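PDB 1UDD: transcriptional regulator from Pyrococcus horikoshii, which is of unknown function but belongs to the all-helical TenA/THI-4/PQQC family. Local coordinates for residues T6-L9 with R10-S13; Q15-K18 with K19-E22; A132-P135 with C136-Y140; F197-G200 with S201-L205. One frame throughout, in Å; residues are numbered along the deposited sequence.

Contact 1 (T6-L9 with R10-S13); sequences TDKL and RRDS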
# COMPACT_ATOMS: atom_id res chain seq x y z
N THR A 6 -15.56 -15.20 -15.63
CA THR A 6 -14.40 -15.60 -16.42
C THR A 6 -14.78 -16.00 -17.86
O THR A 6 -13.94 -15.93 -18.76
CB THR A 6 -13.57 -16.74 -15.74
OG1 THR A 6 -14.40 -17.90 -15.53
CG2 THR A 6 -13.01 -16.26 -14.40
N ASP A 7 -16.03 -16.42 -18.07
CA ASP A 7 -16.50 -16.75 -19.41
C ASP A 7 -16.47 -15.44 -20.21
O ASP A 7 -15.95 -15.38 -21.32
CB ASP A 7 -17.94 -17.29 -19.38
CG ASP A 7 -18.04 -18.70 -18.80
OD1 ASP A 7 -17.08 -19.49 -18.92
OD2 ASP A 7 -19.09 -19.03 -18.24
N LYS A 8 -17.01 -14.39 -19.61
CA LYS A 8 -17.04 -13.07 -20.24
C LYS A 8 -15.65 -12.51 -20.50
O LYS A 8 -15.42 -11.89 -21.52
CB LYS A 8 -17.82 -12.09 -19.36
CG LYS A 8 -19.29 -12.43 -19.26
CD LYS A 8 -19.91 -11.87 -17.99
CE LYS A 8 -20.29 -10.41 -18.11
NZ LYS A 8 -20.92 -9.95 -16.81
N LEU A 9 -14.73 -12.73 -19.56
CA LEU A 9 -13.37 -12.23 -19.72
C LEU A 9 -12.71 -12.88 -20.93
O LEU A 9 -12.00 -12.21 -21.70
CB LEU A 9 -12.54 -12.49 -18.45
CG LEU A 9 -13.09 -11.86 -17.15
CD1 LEU A 9 -12.16 -12.16 -15.98
CD2 LEU A 9 -13.21 -10.34 -17.32
N ARG A 10 -12.92 -14.19 -21.08
CA ARG A 10 -12.36 -14.92 -22.22
C ARG A 10 -13.09 -14.40 -23.48
O ARG A 10 -12.47 -14.05 -24.49
CB ARG A 10 -12.63 -16.43 -22.05
CG ARG A 10 -12.07 -17.34 -23.16
CD ARG A 10 -10.55 -17.47 -23.11
NE ARG A 10 -10.11 -18.58 -23.95
CZ ARG A 10 -9.73 -18.46 -25.22
NH1 ARG A 10 -9.71 -17.28 -25.81
NH2 ARG A 10 -9.44 -19.55 -25.92
N ARG A 11 -14.42 -14.33 -23.40
CA ARG A 11 -15.22 -13.83 -24.51
C ARG A 11 -14.71 -12.47 -25.00
O ARG A 11 -14.37 -12.30 -26.17
CB ARG A 11 -16.68 -13.69 -24.09
CG ARG A 11 -17.63 -13.26 -25.21
CD ARG A 11 -18.40 -12.01 -24.82
NE ARG A 11 -19.51 -12.26 -23.91
CZ ARG A 11 -19.86 -11.44 -22.92
NH1 ARG A 11 -19.19 -10.33 -22.70
NH2 ARG A 11 -20.90 -11.73 -22.16
N ASP A 12 -14.62 -11.51 -24.08
CA ASP A 12 -14.18 -10.15 -24.42
C ASP A 12 -12.74 -9.94 -24.83
O ASP A 12 -12.37 -8.84 -25.21
CB ASP A 12 -14.48 -9.21 -23.25
CG ASP A 12 -15.95 -9.17 -22.91
OD1 ASP A 12 -16.77 -9.50 -23.79
OD2 ASP A 12 -16.29 -8.82 -21.78
N SER A 13 -11.90 -10.97 -24.76
CA SER A 13 -10.50 -10.80 -25.14
C SER A 13 -10.07 -11.78 -26.21
O SER A 13 -8.87 -11.97 -26.43
CB SER A 13 -9.59 -10.97 -23.92
OG SER A 13 -9.79 -12.23 -23.31

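Contact 2 (Q15-K18 with K19-E22); sequences QIWK and KIFE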
# COMPACT_ATOMS: atom_id res chain seq x y z
N GLN A 15 -9.93 -11.76 -29.50
CA GLN A 15 -9.04 -11.36 -30.56
C GLN A 15 -7.58 -11.24 -30.15
O GLN A 15 -6.68 -11.62 -30.90
CB GLN A 15 -9.54 -10.06 -31.20
CG GLN A 15 -9.06 -9.90 -32.62
CD GLN A 15 -8.95 -11.23 -33.36
OE1 GLN A 15 -9.96 -11.89 -33.65
NE2 GLN A 15 -7.71 -11.64 -33.65
N ILE A 16 -7.31 -10.74 -28.95
CA ILE A 16 -5.91 -10.63 -28.60
C ILE A 16 -5.34 -12.00 -28.18
O ILE A 16 -4.16 -12.26 -28.40
CB ILE A 16 -5.67 -9.55 -27.52
CG1 ILE A 16 -5.42 -10.18 -26.18
CG2 ILE A 16 -6.78 -8.54 -27.50
CD1 ILE A 16 -3.96 -10.01 -25.82
N TRP A 17 -6.17 -12.89 -27.61
CA TRP A 17 -5.67 -14.21 -27.24
C TRP A 17 -5.31 -14.99 -28.51
O TRP A 17 -4.35 -15.75 -28.53
CB TRP A 17 -6.70 -14.96 -26.39
CG TRP A 17 -6.62 -14.55 -24.91
CD1 TRP A 17 -6.47 -13.30 -24.42
CD2 TRP A 17 -6.64 -15.43 -23.78
NE1 TRP A 17 -6.38 -13.33 -23.04
CE2 TRP A 17 -6.48 -14.63 -22.62
CE3 TRP A 17 -6.77 -16.82 -23.62
CZ2 TRP A 17 -6.45 -15.17 -21.33
CZ3 TRP A 17 -6.74 -17.36 -22.34
CH2 TRP A 17 -6.58 -16.53 -21.21
N LYS A 18 -6.07 -14.76 -29.58
CA LYS A 18 -5.78 -15.41 -30.85
C LYS A 18 -4.38 -14.97 -31.32
O LYS A 18 -3.57 -15.80 -31.76
CB LYS A 18 -6.84 -15.02 -31.88
CG LYS A 18 -6.61 -15.59 -33.26
CD LYS A 18 -7.74 -15.22 -34.20
CE LYS A 18 -7.44 -15.67 -35.62
NZ LYS A 18 -8.51 -15.22 -36.54
N LYS A 19 -4.09 -13.68 -31.21
CA LYS A 19 -2.77 -13.17 -31.61
C LYS A 19 -1.70 -13.79 -30.71
O LYS A 19 -0.56 -13.99 -31.12
CB LYS A 19 -2.70 -11.65 -31.51
CG LYS A 19 -3.77 -10.89 -32.29
CD LYS A 19 -3.57 -9.39 -32.05
CE LYS A 19 -4.70 -8.56 -32.64
NZ LYS A 19 -4.85 -8.82 -34.09
N ILE A 20 -2.06 -14.07 -29.46
CA ILE A 20 -1.10 -14.70 -28.55
C ILE A 20 -0.87 -16.15 -28.99
O ILE A 20 0.28 -16.61 -29.05
CB ILE A 20 -1.63 -14.76 -27.12
CG1 ILE A 20 -1.72 -13.34 -26.54
CG2 ILE A 20 -0.74 -15.68 -26.28
CD1 ILE A 20 -2.31 -13.28 -25.12
N PHE A 21 -1.94 -16.87 -29.29
CA PHE A 21 -1.79 -18.26 -29.71
C PHE A 21 -0.97 -18.37 -31.00
O PHE A 21 -0.22 -19.32 -31.19
CB PHE A 21 -3.15 -18.93 -29.91
CG PHE A 21 -3.99 -19.01 -28.66
CD1 PHE A 21 -3.41 -19.30 -27.43
CD2 PHE A 21 -5.37 -18.81 -28.73
CE1 PHE A 21 -4.20 -19.39 -26.27
CE2 PHE A 21 -6.16 -18.90 -27.59
CZ PHE A 21 -5.57 -19.18 -26.35
N GLU A 22 -1.10 -17.38 -31.87
CA GLU A 22 -0.41 -17.39 -33.15
C GLU A 22 0.88 -16.60 -33.22
O GLU A 22 1.47 -16.47 -34.29
CB GLU A 22 -1.37 -16.88 -34.24
CG GLU A 22 -2.72 -17.56 -34.19
CD GLU A 22 -3.63 -17.15 -35.34
OE1 GLU A 22 -3.56 -15.99 -35.79
OE2 GLU A 22 -4.44 -18.01 -35.76

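Contact 3 (A132-P135 with C136-Y140); sequences ALLP and CFWSY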
# COMPACT_ATOMS: atom_id res chain seq x y z
N ALA A 132 -6.02 -9.33 -12.41
CA ALA A 132 -4.85 -8.79 -13.12
C ALA A 132 -3.81 -9.88 -13.33
O ALA A 132 -2.90 -9.71 -14.15
CB ALA A 132 -4.25 -7.64 -12.36
N LEU A 133 -3.94 -10.99 -12.61
CA LEU A 133 -3.00 -12.09 -12.73
C LEU A 133 -3.53 -13.27 -13.54
O LEU A 133 -2.78 -14.18 -13.90
CB LEU A 133 -2.62 -12.61 -11.34
CG LEU A 133 -2.15 -11.59 -10.31
CD1 LEU A 133 -1.73 -12.33 -9.02
CD2 LEU A 133 -0.98 -10.78 -10.87
N LEU A 134 -4.83 -13.26 -13.83
CA LEU A 134 -5.46 -14.36 -14.56
C LEU A 134 -4.93 -14.51 -15.99
O LEU A 134 -4.65 -15.63 -16.44
CB LEU A 134 -6.98 -14.18 -14.54
CG LEU A 134 -7.81 -15.39 -14.95
CD1 LEU A 134 -7.46 -16.61 -14.07
CD2 LEU A 134 -9.27 -15.04 -14.81
N PRO A 135 -4.79 -13.40 -16.73
CA PRO A 135 -4.27 -13.60 -18.09
C PRO A 135 -2.96 -14.38 -18.00
O PRO A 135 -2.70 -15.28 -18.79
CB PRO A 135 -4.09 -12.18 -18.61
CG PRO A 135 -5.22 -11.42 -17.88
CD PRO A 135 -5.15 -11.99 -16.49
N CYS A 136 -2.13 -14.04 -17.01
CA CYS A 136 -0.86 -14.74 -16.83
C CYS A 136 -1.05 -16.24 -16.67
O CYS A 136 -0.68 -17.03 -17.54
CB CYS A 136 -0.12 -14.22 -15.59
SG CYS A 136 1.14 -15.38 -14.98
N PHE A 137 -1.64 -16.64 -15.54
CA PHE A 137 -1.87 -18.06 -15.26
C PHE A 137 -2.69 -18.79 -16.34
O PHE A 137 -2.30 -19.85 -16.81
CB PHE A 137 -2.58 -18.23 -13.90
CG PHE A 137 -1.71 -17.93 -12.70
CD1 PHE A 137 -1.53 -16.62 -12.26
CD2 PHE A 137 -1.10 -18.96 -11.99
CE1 PHE A 137 -0.76 -16.35 -11.12
CE2 PHE A 137 -0.33 -18.69 -10.85
CZ PHE A 137 -0.16 -17.39 -10.42
N TRP A 138 -3.81 -18.19 -16.74
CA TRP A 138 -4.71 -18.81 -17.70
C TRP A 138 -4.19 -18.94 -19.14
O TRP A 138 -4.27 -20.03 -19.72
CB TRP A 138 -6.05 -18.05 -17.68
CG TRP A 138 -7.20 -18.76 -18.34
CD1 TRP A 138 -7.20 -20.02 -18.91
CD2 TRP A 138 -8.53 -18.25 -18.51
NE1 TRP A 138 -8.45 -20.31 -19.42
CE2 TRP A 138 -9.28 -19.24 -19.19
CE3 TRP A 138 -9.15 -17.04 -18.15
CZ2 TRP A 138 -10.63 -19.06 -19.52
CZ3 TRP A 138 -10.50 -16.86 -18.48
CH2 TRP A 138 -11.23 -17.87 -19.15
N SER A 139 -3.65 -17.87 -19.70
CA SER A 139 -3.13 -17.93 -21.06
C SER A 139 -2.02 -18.96 -21.24
O SER A 139 -1.92 -19.58 -22.29
CB SER A 139 -2.63 -16.56 -21.51
OG SER A 139 -1.41 -16.22 -20.88
N TYR A 140 -1.16 -19.14 -20.24
CA TYR A 140 -0.07 -20.10 -20.36
C TYR A 140 -0.61 -21.52 -20.49
O TYR A 140 -0.03 -22.36 -21.19
CB TYR A 140 0.89 -20.00 -19.17
CG TYR A 140 2.03 -19.02 -19.41
CD1 TYR A 140 1.78 -17.67 -19.68
CD2 TYR A 140 3.35 -19.47 -19.47
CE1 TYR A 140 2.83 -16.79 -20.00
CE2 TYR A 140 4.40 -18.61 -19.79
CZ TYR A 140 4.14 -17.28 -20.06
OH TYR A 140 5.19 -16.45 -20.40
O HOH W 1 -1.94 -11.40 -16.03

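Contact 4 (F197-G200 with S201-L205); sequences FITG and SKFEL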
# COMPACT_ATOMS: atom_id res chain seq x y z
N PHE A 197 -8.48 -7.29 -17.15
CA PHE A 197 -8.17 -8.53 -17.86
C PHE A 197 -7.65 -8.23 -19.27
O PHE A 197 -6.73 -8.89 -19.75
CB PHE A 197 -9.41 -9.42 -17.96
CG PHE A 197 -9.11 -10.85 -18.36
CD1 PHE A 197 -8.81 -11.80 -17.39
CD2 PHE A 197 -9.13 -11.24 -19.70
CE1 PHE A 197 -8.53 -13.14 -17.75
CE2 PHE A 197 -8.86 -12.55 -20.07
CZ PHE A 197 -8.56 -13.52 -19.09
N ILE A 198 -8.25 -7.26 -19.95
CA ILE A 198 -7.80 -6.94 -21.29
C ILE A 198 -6.40 -6.32 -21.27
O ILE A 198 -5.58 -6.56 -22.16
CB ILE A 198 -8.79 -5.99 -22.01
CG1 ILE A 198 -10.00 -6.79 -22.49
CG2 ILE A 198 -8.11 -5.31 -23.20
CD1 ILE A 198 -11.11 -5.95 -23.14
N THR A 199 -6.13 -5.52 -20.25
CA THR A 199 -4.81 -4.90 -20.11
C THR A 199 -3.78 -6.00 -19.91
O THR A 199 -2.72 -6.01 -20.54
CB THR A 199 -4.76 -3.96 -18.88
OG1 THR A 199 -5.65 -2.86 -19.09
CG2 THR A 199 -3.34 -3.44 -18.64
N GLY A 200 -4.10 -6.95 -19.03
CA GLY A 200 -3.18 -8.03 -18.75
C GLY A 200 -2.91 -8.87 -19.98
O GLY A 200 -1.79 -9.34 -20.18
N SER A 201 -3.94 -9.04 -20.80
CA SER A 201 -3.83 -9.83 -22.02
C SER A 201 -2.93 -9.12 -23.02
O SER A 201 -2.13 -9.76 -23.71
CB SER A 201 -5.22 -10.06 -22.64
OG SER A 201 -6.06 -10.76 -21.73
N LYS A 202 -3.06 -7.80 -23.11
CA LYS A 202 -2.20 -7.03 -24.02
C LYS A 202 -0.75 -7.15 -23.57
O LYS A 202 0.15 -7.32 -24.40
CB LYS A 202 -2.61 -5.56 -24.05
CG LYS A 202 -3.94 -5.31 -24.76
CD LYS A 202 -4.12 -3.84 -24.97
CE LYS A 202 -5.42 -3.53 -25.69
NZ LYS A 202 -5.52 -2.07 -25.96
N PHE A 203 -0.52 -7.05 -22.27
CA PHE A 203 0.85 -7.19 -21.76
C PHE A 203 1.42 -8.55 -22.12
O PHE A 203 2.59 -8.66 -22.46
CB PHE A 203 0.90 -7.01 -20.25
CG PHE A 203 0.96 -5.57 -19.80
CD1 PHE A 203 1.98 -4.73 -20.25
CD2 PHE A 203 0.02 -5.06 -18.90
CE1 PHE A 203 2.06 -3.41 -19.81
CE2 PHE A 203 0.10 -3.74 -18.45
CZ PHE A 203 1.12 -2.91 -18.91
N GLU A 204 0.61 -9.60 -22.02
CA GLU A 204 1.07 -10.93 -22.36
C GLU A 204 1.55 -10.98 -23.81
O GLU A 204 2.61 -11.54 -24.10
CB GLU A 204 -0.06 -11.97 -22.16
CG GLU A 204 -0.26 -12.45 -20.73
CD GLU A 204 1.00 -13.09 -20.13
OE1 GLU A 204 1.79 -13.69 -20.89
OE2 GLU A 204 1.20 -13.00 -18.90
N LEU A 205 0.76 -10.40 -24.71
CA LEU A 205 1.11 -10.38 -26.12
C LEU A 205 2.38 -9.56 -26.30
O LEU A 205 3.30 -9.97 -27.01
CB LEU A 205 -0.05 -9.77 -26.93
CG LEU A 205 0.11 -9.65 -28.45
CD1 LEU A 205 0.61 -10.94 -29.05
CD2 LEU A 205 -1.24 -9.26 -29.05

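Contact 1 (T6-L9 with R10-S13)
Ser13 OG gives its hydrogen to Leu9 O at 2.7 Å, a bond that brings the serine side chain back to the backbone of the preceding turn. With chi1 at 57°, OG stands between the backbone N and the carbonyl carbon of its own residue, close enough to meet that acceptor. One residue earlier, Asp12 N bonds Lys8 O at 2.7 Å with an N-H...O angle of 171°. These i to i+4 bonds belong to the stretch where helix 5-11 gives way to helix 14-21 of an all-helical TenA-type fold; Leu9 and Ser13 both pack on Phe197 of helix 190-213. Lys8 and Arg11 run alongside each other in the same direction. The aliphatic start of Lys8 lies over one face of the Arg11 guanidinium, its CG 3.4 Å from Arg11 NH2, while Lys8 NZ keeps 5.6 Å from that nitrogen and Lys8 makes a cation-pi contact with Tyr190. The guanidinium is held at its edge by a salt bridge, Arg11 NH1 to Asp12 OD1 at 2.8 Å, on the carboxylate's syn side. Asp12 OD2 is hydrogen-bonded to Tyr190 OH, so the carboxylate links Arg11 to helix 190-213.

Contact 2 (Q15-K18 with K19-E22)
Trp17 lays its six-membered ring beside Phe21 one turn later, Trp17 CE3 lying 3.8 Å from Phe21 CZ, the two side chains meeting at a slant. The Phe21 ring also covers its own helix: Trp17 O sits 3.2 Å above one face, displaced toward the rim, and the same oxygen accepts the hydrogen bond from Phe21 N at 2.8 Å. A chi1 of -62°, which sets Phe21 CG beside its backbone N, brings the ring back over that carbonyl. On the neighbouring side Ile16 and Ile20 lie side by side, pointing the same way, although the placement of Ile16 CD1 is doubtful; Ile20 CD1 reaches over a face of the Trp17 indole. This is the i to i+4 packing of an amphipathic helix, here helix 14-21, whose apolar side faces helices 126-146 and 190-213 of the bundle. There the Trp17 indole meets Trp138 edge-to-face, and Phe21 stacks with Tyr146. The other side of the helix is polar and exposed. Lys18 is stretched out, and its CE passes 3.8 Å from Glu22 OE2, yet Lys18 NZ remains 5.0 Å from that oxygen, so opposite charges are near without pairing and any attraction is probably modest. Lys19 crosses Gln15 at roughly a right angle, its aliphatic CG resting 3.3 Å from Gln15 O. That carbonyl receives only a weak bond from Lys19 N, whereas Glu22 N bonds Lys18 O at 2.9 Å.

Contact 3 (A132-P135 with C136-Y140)
The helix bends at Pro135, whose nitrogen carries no hydrogen for the turn before it, and beside the kink a water takes the place of a direct Cys136 N to Ala132 O bond, donating to Ala132 O at 2.7 Å and accepting from Cys136 N at 2.8 Å. Direct i to i+4 bonds resume with Phe137 N on Leu133 O and Trp138 N on Leu134 O, the latter at 2.7 Å. Pro135 O is gripped twice by one residue: Ser139 N and Ser139 OG, the hydroxyl at 2.6 Å, approach from opposite faces of the carbonyl plane. The hydroxyl can do so because chi1 of 73° turns OG back toward the preceding turn. This proline kink, with its inserted water, lies in the middle of helix 126-146, a central element of the helical bundle, with helices 36-63, 108-123, 169-183 and 190-213 packed around it. Leu134 sends its branch point against the indole of Trp138, CG to CE3 at 3.8 Å, the two side chains slanting across each other. On the adjoining side Phe137 presents the edge of its ring to Leu133 O, which lies near the ring plane 3.2 Å from Phe137 CD1, and Leu133 CB touches Phe137 CE1 more loosely at 4.2 Å. Trp138 NE1 is hydrogen-bonded to Glu142 OE2, and Arg179 adds a cation-pi contact to the indole. Tyr140 OH shares a hydrogen bond with Tyr42 OH of helix 36-63.

Contact 4 (F197-G200 with S201-L205)
Thr199 CG2 packs alongside the Phe203 ring, 3.5 Å from CE2, while the polar atoms around this pair are largely taken up by the helix itself. Phe197 O accepts two bonds from Ser201, one from its N at 3.0 Å and one from its OG at 2.8 Å, the donors arriving from opposite faces of the carbonyl plane. With chi1 at -60° the hydroxyl stands beside its own backbone N, within reach of the same acceptor. Ser201 OG has a further partner in Trp17 NE1, and thus joins helix 190-213 to helix 14-21. Thr199 OG1 is likewise satisfied along the helix, by Arg195 O, which leaves its methyl to meet Phe203. The following i to i+4 bonds are Lys202 N on Ile198 O, Phe203 N on Thr199 O and Glu204 N on Gly200 O, all at 3.0 Å. Phe203 sets its edge toward Gly200 CA. Leu108 of the second subunit packs on Thr199 and Lys202, and Ala112 of that subunit on Phe203. Glu204, buried toward helix 126-146, has OE2 bonded to the hydroxyls of Tyr49 and Tyr113, and these two bonds fix the carboxylate's position between helices 36-63 and 108-123.

All four are local contacts along one stretch of chain, mostly i to i+4, but their surroundings differ. Contact 3, about 5 Å from the chain centre, is the most deeply placed and relies on apolar side chains and a bridging water; contact 4, at about 10 Å, is also buried and adds a subunit interface. Contacts 1 and 2 lie farther from the chain centre and carry charged groups on their outer sides, paired in a salt bridge in contact 1 but unjoined in contact 2. Arg10 packs on Trp17 and Phe21, joining contacts 1 and 2, while Phe197 of contact 4 meets Leu9, Trp17 and Leu134 from the other three.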